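PDB 2Y5S: dihydropteroate synthase from Burkholderia cenocepacia, which probably catalyses the condensation of para-aminobenzoate with 6-hydroxymethyl-7,8-dihydropterin diphosphate to give 7,8-dihydropteroate, the precursor of folates. Local coordinates for residues 46-51 / 87-92; 77-82 / 107-112; 164-169 / 214-219; 178-183 / 188-193. All blocks are in the same frame, centred on the assembly; numbering follows the deposited sequence. Where two conformers were deposited one is given.

Contact 1: 46-51 / 87-92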
# COMPACT_ATOMS: atom_id res chain seq x y z
N ASP B 46 6.59 -28.53 15.11
CA ASP B 46 5.28 -28.12 15.64
C ASP B 46 5.16 -26.59 15.64
O ASP B 46 4.08 -26.05 15.48
CB ASP B 46 5.06 -28.66 17.06
CG ASP B 46 4.94 -30.18 17.10
OD1 ASP B 46 5.13 -30.84 16.06
OD2 ASP B 46 4.65 -30.73 18.20
N ASP B 47 6.29 -25.93 15.83
CA ASP B 47 6.38 -24.49 15.78
C ASP B 47 6.00 -23.99 14.38
O ASP B 47 5.24 -23.03 14.23
CB ASP B 47 7.81 -24.06 16.14
CG ASP B 47 7.85 -22.81 16.98
OD1 ASP B 47 7.49 -21.74 16.44
OD2 ASP B 47 8.24 -22.90 18.17
N ALA B 48 6.50 -24.68 13.35
CA ALA B 48 6.17 -24.36 11.95
C ALA B 48 4.72 -24.69 11.58
O ALA B 48 4.11 -23.97 10.78
CB ALA B 48 7.15 -25.07 11.00
N LEU B 49 4.17 -25.77 12.13
CA LEU B 49 2.77 -26.16 11.85
C LEU B 49 1.77 -25.15 12.42
O LEU B 49 0.77 -24.83 11.77
CB LEU B 49 2.47 -27.55 12.41
CG LEU B 49 3.26 -28.69 11.79
CD1 LEU B 49 2.90 -30.01 12.45
CD2 LEU B 49 3.00 -28.73 10.28
N ARG B 50 2.03 -24.69 13.64
CA ARG B 50 1.23 -23.62 14.25
C ARG B 50 1.29 -22.36 13.42
O ARG B 50 0.30 -21.64 13.28
CB ARG B 50 1.73 -23.31 15.66
CG ARG B 50 1.35 -24.33 16.71
CD ARG B 50 1.84 -23.90 18.08
NE ARG B 50 1.74 -22.45 18.27
CZ ARG B 50 2.76 -21.61 18.18
NH1 ARG B 50 3.98 -22.06 17.93
NH2 ARG B 50 2.57 -20.31 18.36
N ARG B 51 2.48 -22.08 12.87
CA ARG B 51 2.70 -20.92 12.01
C ARG B 51 1.83 -21.03 10.76
O ARG B 51 1.17 -20.06 10.36
CB ARG B 51 4.17 -20.83 11.60
CG ARG B 51 4.84 -19.48 11.84
CD ARG B 51 4.34 -18.38 10.92
NE ARG B 51 3.34 -17.52 11.56
CZ ARG B 51 2.92 -16.35 11.06
NH1 ARG B 51 3.41 -15.88 9.92
NH2 ARG B 51 2.00 -15.64 11.71
N ILE B 87 10.19 -32.42 4.32
CA ILE B 87 9.29 -33.52 4.00
C ILE B 87 8.18 -33.72 5.05
O ILE B 87 7.01 -33.80 4.69
CB ILE B 87 10.05 -34.84 3.71
CG1 ILE B 87 10.94 -34.69 2.47
CG2 ILE B 87 9.09 -36.01 3.53
CD1 ILE B 87 10.22 -34.15 1.26
N PRO B 88 8.54 -33.77 6.35
CA PRO B 88 7.47 -33.92 7.35
C PRO B 88 6.48 -32.76 7.43
O PRO B 88 5.34 -32.97 7.82
CB PRO B 88 8.23 -34.11 8.67
CG PRO B 88 9.55 -34.68 8.26
CD PRO B 88 9.87 -33.94 6.97
N LEU B 89 6.88 -31.54 7.08
CA LEU B 89 5.92 -30.42 6.98
C LEU B 89 4.98 -30.61 5.79
O LEU B 89 3.78 -30.34 5.89
CB LEU B 89 6.63 -29.06 6.88
CG LEU B 89 7.37 -28.54 8.11
CD1 LEU B 89 7.97 -27.16 7.84
CD2 LEU B 89 6.45 -28.53 9.36
N VAL B 90 5.51 -31.08 4.66
CA VAL B 90 4.69 -31.39 3.49
C VAL B 90 3.63 -32.42 3.86
O VAL B 90 2.45 -32.23 3.59
CB VAL B 90 5.53 -31.89 2.30
CG1 VAL B 90 4.63 -32.34 1.14
CG2 VAL B 90 6.49 -30.79 1.83
N GLU B 91 4.07 -33.50 4.52
CA GLU B 91 3.18 -34.58 4.93
C GLU B 91 2.09 -34.08 5.90
O GLU B 91 0.90 -34.36 5.72
CB GLU B 91 3.99 -35.76 5.51
CG GLU B 91 4.95 -36.42 4.50
CD GLU B 91 5.86 -37.51 5.10
OE1 GLU B 91 6.00 -37.58 6.34
OE2 GLU B 91 6.44 -38.30 4.32
N ALA B 92 2.50 -33.31 6.90
CA ALA B 92 1.56 -32.78 7.90
C ALA B 92 0.62 -31.73 7.35
O ALA B 92 -0.51 -31.61 7.83
CB ALA B 92 2.32 -32.21 9.11
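Leu49 and Leu89 adopt nearly the same shape, each with CG beside its own backbone N and opposite the carbonyl carbon (chi1 -64° and -70°), and in both the fork reaches nearer the other helix than the direction of CB alone would bring it. These two residues join helices 45-58 and 79-93, neighbours on the outer layer of the TIM barrel that run in roughly the same N-to-C direction. The short helical segments cross at -42° with their axes 10.6 Å apart, a spacing filled by two leucines and two alanines and by no polar pairing. Leu49 CD2 touches two methyls of the opposite helix: Leu89 CD2 lies 3.6 Å from it, and Ala92 CB is 3.7 Å from the same Leu49 CD2. The other branch, Leu49 CD1, also rests on Ala92 CB, at 4.0 Å, so the small alanine receives both prongs of the fork. In return, Leu89 spreads its own fork over Ala48, whose CB faces the partner helix.

Burial differs across this patch. Ala48 and Leu89 lie on the inner side, where Leu89 also packs against Ile65 of strand 62-66 and Ala31 in a loop, linking the helix pair to the barrel wall. Leu49 and Ala92 are partly exposed and form its outer side. Being purely apolar, the interface holds the helices by shape and by exclusion of water. At its inner end Ala48 CB meets the fork of Leu89 almost symmetrically, 3.9 Å from Leu89 CD1 and equally far from Leu89 CD2.

Contact 2: 77-82 / 107-112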
# COMPACT_ATOMS: atom_id res chain seq x y z
N VAL B 77 22.62 -25.40 3.51
CA VAL B 77 22.23 -26.52 4.37
C VAL B 77 22.45 -27.90 3.71
O VAL B 77 22.05 -28.10 2.55
CB VAL B 77 20.74 -26.40 4.77
CG1 VAL B 77 20.26 -27.66 5.48
CG2 VAL B 77 20.53 -25.17 5.65
N PRO B 78 23.06 -28.86 4.45
CA PRO B 78 23.25 -30.26 4.01
C PRO B 78 21.95 -30.97 3.63
O PRO B 78 20.90 -30.66 4.19
CB PRO B 78 23.85 -30.94 5.24
CG PRO B 78 24.53 -29.86 5.97
CD PRO B 78 23.71 -28.63 5.75
N LEU B 79 22.04 -31.93 2.71
CA LEU B 79 20.85 -32.52 2.09
C LEU B 79 19.95 -33.28 3.07
O LEU B 79 18.73 -33.14 3.01
CB LEU B 79 21.25 -33.43 0.92
CG LEU B 79 20.10 -34.08 0.12
CD1 LEU B 79 19.14 -33.02 -0.43
CD2 LEU B 79 20.66 -34.93 -1.01
N ASP B 80 20.55 -34.08 3.94
CA ASP B 80 19.78 -34.87 4.91
C ASP B 80 18.95 -33.98 5.83
O ASP B 80 17.79 -34.28 6.13
CB ASP B 80 20.70 -35.76 5.76
CG ASP B 80 21.21 -36.97 5.00
OD1 ASP B 80 20.64 -37.30 3.93
OD2 ASP B 80 22.18 -37.60 5.48
N GLU B 81 19.54 -32.88 6.29
CA GLU B 81 18.86 -31.95 7.18
C GLU B 81 17.76 -31.17 6.46
O GLU B 81 16.68 -30.99 7.02
CB GLU B 81 19.86 -31.01 7.87
CG GLU B 81 20.51 -31.64 9.11
CD GLU B 81 21.99 -31.31 9.28
OE1 GLU B 81 22.50 -30.41 8.57
OE2 GLU B 81 22.65 -31.95 10.13
N GLU B 82 18.00 -30.73 5.22
CA GLU B 82 16.97 -30.05 4.44
C GLU B 82 15.77 -30.98 4.22
O GLU B 82 14.62 -30.57 4.38
CB GLU B 82 17.50 -29.51 3.10
CG GLU B 82 16.51 -28.56 2.39
CD GLU B 82 17.05 -27.96 1.10
OE1 GLU B 82 18.28 -28.05 0.86
OE2 GLU B 82 16.25 -27.39 0.32
N PRO B 107 17.69 -30.55 -6.67
CA PRO B 107 16.89 -31.60 -7.31
C PRO B 107 16.44 -32.74 -6.38
O PRO B 107 15.29 -33.18 -6.49
CB PRO B 107 17.81 -32.10 -8.42
CG PRO B 107 18.62 -30.89 -8.79
CD PRO B 107 18.88 -30.21 -7.49
N ALA B 108 17.28 -33.21 -5.47
CA ALA B 108 16.87 -34.28 -4.55
C ALA B 108 15.72 -33.85 -3.63
O ALA B 108 14.87 -34.67 -3.25
CB ALA B 108 18.05 -34.78 -3.72
N VAL B 109 15.68 -32.58 -3.27
CA VAL B 109 14.62 -32.08 -2.43
C VAL B 109 13.36 -31.98 -3.29
O VAL B 109 12.26 -32.28 -2.83
CB VAL B 109 15.00 -30.73 -1.78
CG1 VAL B 109 13.85 -30.18 -0.96
CG2 VAL B 109 16.25 -30.90 -0.90
N MET B 110 13.54 -31.55 -4.54
CA MET B 110 12.43 -31.45 -5.47
C MET B 110 11.76 -32.81 -5.64
O MET B 110 10.54 -32.91 -5.52
CB MET B 110 12.89 -30.92 -6.82
CG MET B 110 13.44 -29.52 -6.79
SD MET B 110 13.90 -28.94 -8.42
CE MET B 110 14.71 -27.39 -7.95
N ARG B 111 12.57 -33.84 -5.90
CA ARG B 111 12.06 -35.20 -6.09
C ARG B 111 11.32 -35.69 -4.85
O ARG B 111 10.18 -36.15 -4.95
CB ARG B 111 13.18 -36.18 -6.48
CG ARG B 111 13.89 -35.81 -7.80
CD ARG B 111 14.82 -36.93 -8.33
NE ARG B 111 14.09 -37.87 -9.19
CZ ARG B 111 14.21 -37.94 -10.51
NH1 ARG B 111 15.04 -37.14 -11.17
NH2 ARG B 111 13.49 -38.83 -11.18
N ALA B 112 11.96 -35.59 -3.68
CA ALA B 112 11.35 -36.06 -2.42
C ALA B 112 10.08 -35.30 -2.07
O ALA B 112 9.11 -35.89 -1.58
CB ALA B 112 12.35 -35.99 -1.26
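Glu82 divides its carboxylate between two partners, OE1 in a salt bridge with Lys106 NZ and OE2 in a hydrogen bond with Thr104 OG1, while Val109 CG2 lies over the flat face of the same carboxylate. This buried acid sits where helix 79-93 meets the start of helix 107-115, two outer helices of the TIM barrel. The side chain reaches across fully extended, with CG trans to the backbone N (chi1 -169°), and meets the valine at about a right angle; Glu82 CD is 3.6 Å from Val109 CG2. Lys106 probably offsets the charge of Glu82, whereas Glu68 OE1, close to Glu82 OE1, would tend to favour a proton on one of the two acids.

One turn earlier, just after Pro78 at the N-cap position, Leu79 supplies the apolar half. Leu79 CD1 also meets Val109 CG2, at 3.6 Å, so a single methyl is shared by a leucine branch and a carboxylate carbon. Leu79 and Ala108 form the outer margin, the alanine methyl lying against both branches of the leucine: Ala108 CB is 3.8 Å from Leu79 CD2 and 3.9 Å from Leu79 CD1.

Contact 3: 164-169 / 214-219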
# COMPACT_ATOMS: atom_id res chain seq x y z
N ASP B 164 19.66 -3.43 -20.17
CA ASP B 164 18.41 -3.08 -19.50
C ASP B 164 18.01 -4.28 -18.64
O ASP B 164 17.70 -5.35 -19.15
CB ASP B 164 17.30 -2.76 -20.50
CG ASP B 164 15.97 -2.44 -19.81
OD1 ASP B 164 15.91 -2.39 -18.56
OD2 ASP B 164 14.97 -2.24 -20.52
N VAL B 165 18.02 -4.08 -17.33
CA VAL B 165 17.76 -5.16 -16.41
C VAL B 165 16.40 -5.81 -16.67
O VAL B 165 16.26 -7.02 -16.51
CB VAL B 165 17.88 -4.70 -14.94
CG1 VAL B 165 16.82 -3.64 -14.59
CG2 VAL B 165 17.78 -5.90 -14.00
N VAL B 166 15.41 -5.02 -17.07
CA VAL B 166 14.07 -5.56 -17.34
C VAL B 166 14.10 -6.50 -18.54
O VAL B 166 13.50 -7.58 -18.51
CB VAL B 166 13.04 -4.44 -17.61
CG1 VAL B 166 11.64 -5.04 -17.88
CG2 VAL B 166 12.99 -3.45 -16.42
N THR B 167 14.78 -6.08 -19.59
CA THR B 167 14.90 -6.89 -20.80
C THR B 167 15.72 -8.14 -20.52
O THR B 167 15.34 -9.24 -20.95
CB THR B 167 15.51 -6.09 -21.97
OG1 THR B 167 14.69 -4.95 -22.23
CG2 THR B 167 15.61 -6.95 -23.23
N ASP B 168 16.82 -8.00 -19.78
CA ASP B 168 17.70 -9.14 -19.48
C ASP B 168 16.97 -10.17 -18.63
O ASP B 168 17.12 -11.37 -18.83
CB ASP B 168 18.97 -8.69 -18.74
CG ASP B 168 19.88 -7.83 -19.60
OD1 ASP B 168 19.80 -7.91 -20.85
OD2 ASP B 168 20.69 -7.08 -19.01
N VAL B 169 16.20 -9.68 -17.65
CA VAL B 169 15.45 -10.58 -16.77
C VAL B 169 14.39 -11.32 -17.61
O VAL B 169 14.27 -12.54 -17.52
CB VAL B 169 14.80 -9.80 -15.58
CG1 VAL B 169 13.66 -10.59 -14.93
CG2 VAL B 169 15.86 -9.43 -14.53
N PRO B 214 5.22 -5.77 -15.31
CA PRO B 214 4.58 -6.60 -16.35
C PRO B 214 5.54 -7.03 -17.46
O PRO B 214 5.41 -8.14 -17.98
CB PRO B 214 3.48 -5.69 -16.93
CG PRO B 214 3.40 -4.51 -16.06
CD PRO B 214 4.61 -4.44 -15.20
N ASP B 215 6.49 -6.15 -17.79
CA ASP B 215 7.45 -6.39 -18.86
C ASP B 215 8.58 -7.37 -18.50
O ASP B 215 9.38 -7.69 -19.36
CB ASP B 215 8.06 -5.07 -19.33
CG ASP B 215 7.02 -4.09 -19.87
OD1 ASP B 215 6.03 -4.55 -20.48
OD2 ASP B 215 7.20 -2.88 -19.66
N THR B 216 8.65 -7.83 -17.25
CA THR B 216 9.62 -8.86 -16.86
C THR B 216 9.18 -10.27 -17.31
O THR B 216 10.00 -11.17 -17.40
CB THR B 216 9.86 -8.88 -15.33
OG1 THR B 216 8.65 -9.22 -14.67
CG2 THR B 216 10.35 -7.52 -14.82
N ALA B 217 7.89 -10.44 -17.63
CA ALA B 217 7.33 -11.75 -17.93
C ALA B 217 7.30 -12.01 -19.43
O ALA B 217 6.70 -11.25 -20.18
CB ALA B 217 5.92 -11.87 -17.36
N PRO B 218 7.93 -13.11 -19.87
CA PRO B 218 7.77 -13.50 -21.25
C PRO B 218 6.37 -14.06 -21.52
O PRO B 218 5.58 -14.27 -20.58
CB PRO B 218 8.84 -14.58 -21.44
CG PRO B 218 9.06 -15.12 -20.12
CD PRO B 218 8.72 -14.09 -19.11
N ALA B 219 6.11 -14.33 -22.80
CA ALA B 219 4.81 -14.83 -23.27
C ALA B 219 4.77 -16.36 -23.35
O ALA B 219 5.73 -16.99 -23.77
CB ALA B 219 4.48 -14.23 -24.65
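Val166 and Thr216 come within 5.6 Å of each other at their CA atoms, where a helix start meets residues 214-216, a turn in the loop. Val166 meets this turn through one branch. Its CG1, held trans to the backbone N (chi1 -180°), lies 3.8 Å from Asp215 O and 3.9 Å from Asp215 CB, and Thr216 CG2 stands 4.1 Å from the same Val166 CG1. One turn further along, Val169 runs alongside Thr216, pointing the same way, with Val169 CG1 4.2 Å from Thr216 CB. The threonine thus turns its carbon side to the two valines, while its OG1 is hydrogen-bonded to Leu213 O in its own turn. Leu209 of helix 204-211 packs on both Val169 and Thr216 and continues the apolar layer.

In the TIM-barrel fold the contact joins the first turn of outer helix 165-182 to the loop that leads from helix 204-211 towards strand 229-230. That first turn is capped by Asp164: Val166 N donates to Asp164 OD1 over 3.1 Å, approaching from well above the carboxylate plane (62°). The same oxygen forms a salt bridge with Arg294 of the second subunit, whose side chain also packs on Val166, so the helix start lies at the dimer interface. Between the segments there is only van der Waals packing; a polar tie between loop and helix comes one residue further on, where Arg170 NH1 donates to Asp215 O, so that apolar packing and a charged donor from the same helix both hold the turn.

Contact 4: 178-183 / 188-193. With 78H (7,8-dihydropteroate), chain P.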
# COMPACT_ATOMS: atom_id res chain seq x y z
N GLN B 178 11.36 -22.01 -21.89
CA GLN B 178 11.63 -22.84 -23.05
C GLN B 178 12.31 -24.15 -22.65
O GLN B 178 11.96 -25.22 -23.15
CB GLN B 178 12.50 -22.10 -24.06
CG GLN B 178 12.70 -22.86 -25.39
CD GLN B 178 11.40 -23.09 -26.13
OE1 GLN B 178 10.67 -22.14 -26.40
NE2 GLN B 178 11.11 -24.35 -26.47
N ALA B 179 13.30 -24.07 -21.76
CA ALA B 179 14.04 -25.26 -21.35
C ALA B 179 13.13 -26.24 -20.63
O ALA B 179 13.23 -27.45 -20.85
CB ALA B 179 15.24 -24.89 -20.47
N LEU B 180 12.25 -25.74 -19.79
CA LEU B 180 11.22 -26.58 -19.16
C LEU B 180 10.30 -27.21 -20.22
O LEU B 180 10.02 -28.41 -20.18
CB LEU B 180 10.39 -25.78 -18.15
CG LEU B 180 11.12 -25.40 -16.86
CD1 LEU B 180 10.30 -24.40 -16.03
CD2 LEU B 180 11.45 -26.66 -16.07
N ARG B 181 9.82 -26.39 -21.16
CA ARG B 181 8.90 -26.87 -22.19
C ARG B 181 9.54 -27.90 -23.13
O ARG B 181 8.88 -28.88 -23.51
CB ARG B 181 8.32 -25.70 -22.98
CG ARG B 181 7.30 -24.91 -22.14
CD ARG B 181 6.70 -23.73 -22.86
NE ARG B 181 6.06 -24.14 -24.10
CZ ARG B 181 6.45 -23.80 -25.33
NH1 ARG B 181 7.49 -22.99 -25.54
NH2 ARG B 181 5.78 -24.27 -26.37
N ASP B 182 10.81 -27.70 -23.46
CA ASP B 182 11.56 -28.67 -24.27
C ASP B 182 11.65 -30.04 -23.61
O ASP B 182 11.81 -31.04 -24.30
CB ASP B 182 12.99 -28.20 -24.53
CG ASP B 182 13.07 -27.03 -25.47
OD1 ASP B 182 12.08 -26.77 -26.19
OD2 ASP B 182 14.12 -26.36 -25.49
N ALA B 183 11.59 -30.08 -22.29
CA ALA B 183 11.59 -31.36 -21.56
C ALA B 183 10.19 -31.92 -21.33
O ALA B 183 10.05 -32.93 -20.64
CB ALA B 183 12.32 -31.19 -20.23
N GLU B 188 1.32 -24.05 -18.89
CA GLU B 188 0.41 -23.64 -17.82
C GLU B 188 0.88 -23.97 -16.39
O GLU B 188 0.36 -23.43 -15.42
CB GLU B 188 -1.02 -24.17 -18.06
CG GLU B 188 -1.09 -25.61 -18.49
CD GLU B 188 -1.19 -25.80 -20.02
OE1 GLU B 188 -0.19 -25.58 -20.75
OE2 GLU B 188 -2.29 -26.17 -20.50
N ARG B 189 1.89 -24.84 -16.25
CA ARG B 189 2.47 -25.17 -14.94
C ARG B 189 3.54 -24.17 -14.49
O ARG B 189 4.06 -24.28 -13.38
CB ARG B 189 3.12 -26.56 -14.99
CG ARG B 189 2.15 -27.74 -15.18
CD ARG B 189 2.93 -29.03 -15.45
NE ARG B 189 3.83 -29.30 -14.33
CZ ARG B 189 4.89 -30.11 -14.35
NH1 ARG B 189 5.24 -30.78 -15.44
NH2 ARG B 189 5.62 -30.23 -13.24
N ILE B 190 3.87 -23.22 -15.35
CA ILE B 190 5.02 -22.35 -15.14
C ILE B 190 4.60 -20.93 -14.77
O ILE B 190 3.76 -20.31 -15.43
CB ILE B 190 5.93 -22.29 -16.41
CG1 ILE B 190 6.43 -23.71 -16.78
CG2 ILE B 190 7.15 -21.36 -16.17
CD1 ILE B 190 6.99 -23.86 -18.20
N CYS B 191 5.20 -20.42 -13.70
CA CYS B 191 5.17 -19.00 -13.40
C CYS B 191 6.60 -18.52 -13.30
O CYS B 191 7.53 -19.33 -13.26
CB CYS B 191 4.40 -18.70 -12.13
SG CYS B 191 5.05 -19.36 -10.61
N VAL B 192 6.77 -17.20 -13.33
CA VAL B 192 8.11 -16.61 -13.31
C VAL B 192 8.21 -15.53 -12.23
O VAL B 192 7.19 -14.96 -11.79
CB VAL B 192 8.44 -15.97 -14.66
CG1 VAL B 192 8.37 -17.01 -15.79
CG2 VAL B 192 7.51 -14.77 -14.94
N ASP B 193 9.44 -15.23 -11.86
CA ASP B 193 9.72 -14.30 -10.77
C ASP B 193 11.02 -13.56 -11.09
O ASP B 193 12.06 -14.19 -11.34
CB ASP B 193 9.84 -15.13 -9.50
CG ASP B 193 10.15 -14.32 -8.27
OD1 ASP B 193 10.60 -13.17 -8.35
OD2 ASP B 193 9.99 -14.90 -7.17
O4 78H P . 11.88 -13.35 -4.08
C4 78H P . 11.80 -14.58 -4.01
C5 78H P . 12.45 -15.32 -3.00
N3 78H P . 11.06 -15.28 -4.98
C9 78H P . 12.32 -16.72 -3.02
N5 78H P . 13.14 -14.69 -2.01
C2 78H P . 10.99 -16.70 -4.95
N8 78H P . 12.93 -17.51 -2.05
N1 78H P . 11.61 -17.37 -3.97
C6 78H P . 13.79 -15.41 -1.07
N2 78H P . 10.32 -17.37 -5.90
C7 78H P . 13.90 -16.93 -1.11
C10 78H P . 14.49 -14.71 0.06
N11 78H P . 15.84 -14.29 -0.35
C15 78H P . 16.21 -13.04 -0.12
C16 78H P . 16.78 -12.27 -1.13
C17 78H P . 16.01 -12.51 1.16
C18 78H P . 17.15 -10.96 -0.86
C19 78H P . 16.39 -11.20 1.43
C20 78H P . 16.97 -10.43 0.42
C21 78H P . 17.35 -8.98 0.70
O22 78H P . 17.58 -8.27 -0.29
O23 78H P . 17.29 -8.54 1.87
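Ile190 CD1 rests against two residues of helix 165-182: Leu180 CB lies 3.9 Å from it, and Arg181 CG is 4.1 Å from the same methyl. The leucine also reaches in with a branch: Leu180 CD1 is 4.0 Å from Ile190 CG1. This is helix-on-strand packing of the TIM barrel, in which the last turns of the outer helix pack on Ile190 at the start of strand 190-193, reached through a short connection with a 3-10 turn. The isoleucine chain is extended towards the helix (chi2 164°); the leucine crosses it at a slant, whereas the arginine lies nearly square to it and contributes only its aliphatic stem at the partly exposed margin.

Further out, Ile133 of helix 132-136 backs Leu180, and Tyr226 touches both Arg181 and Ile190. On the helix surface, Gln178 and Asp182, one turn apart, are linked by a short bond of 2.6 Å from Gln178 NE2 to Asp182 OD1. The strand is fixed at its start by Arg189, whose guanidinium group donates to the carbonyls of Val136, Arg137 and Ser141, and along its length by backbone bonds to strand 142-146.

At its far end the strand delivers Asp193 to the pterin part of 7,8-dihydropteroate inside the barrel. Asp193 OD1 accepts from Gly195 N, which helps to set the carboxylate's rotation; the ligand is also hydrogen-bonded to Asn122 OD1. Asp193 OD2 takes a weak bond from ligand N2 at 2.8 Å and one from ligand N3 whose 2.5 Å length is unusually short and calls for caution.

In the fold
From the N terminus, 46-51 is the first segment, and contact 1 closes a loop through strand 62-66 onto helix 79-93. Contact 2 starts inside that loop, at 77-82, and ends beyond it at 107-112, so the two cross; they share helix 79-93 and touch at Ile87 CD1 and Ala112 O, binding three outer helices of the TIM barrel in a row. Contact 3 opens later, at 164-169, and closes a loop onto 214-219. Contact 4 falls wholly within that span: the same helix 165-182 meets strand 190-193 first and the later loop afterwards, and the two contacts touch at Ala217 CB and Val192 CG2. Contacts 1 and 3, on opposite sides of the chain's centre, lie about 36 Å apart between centres.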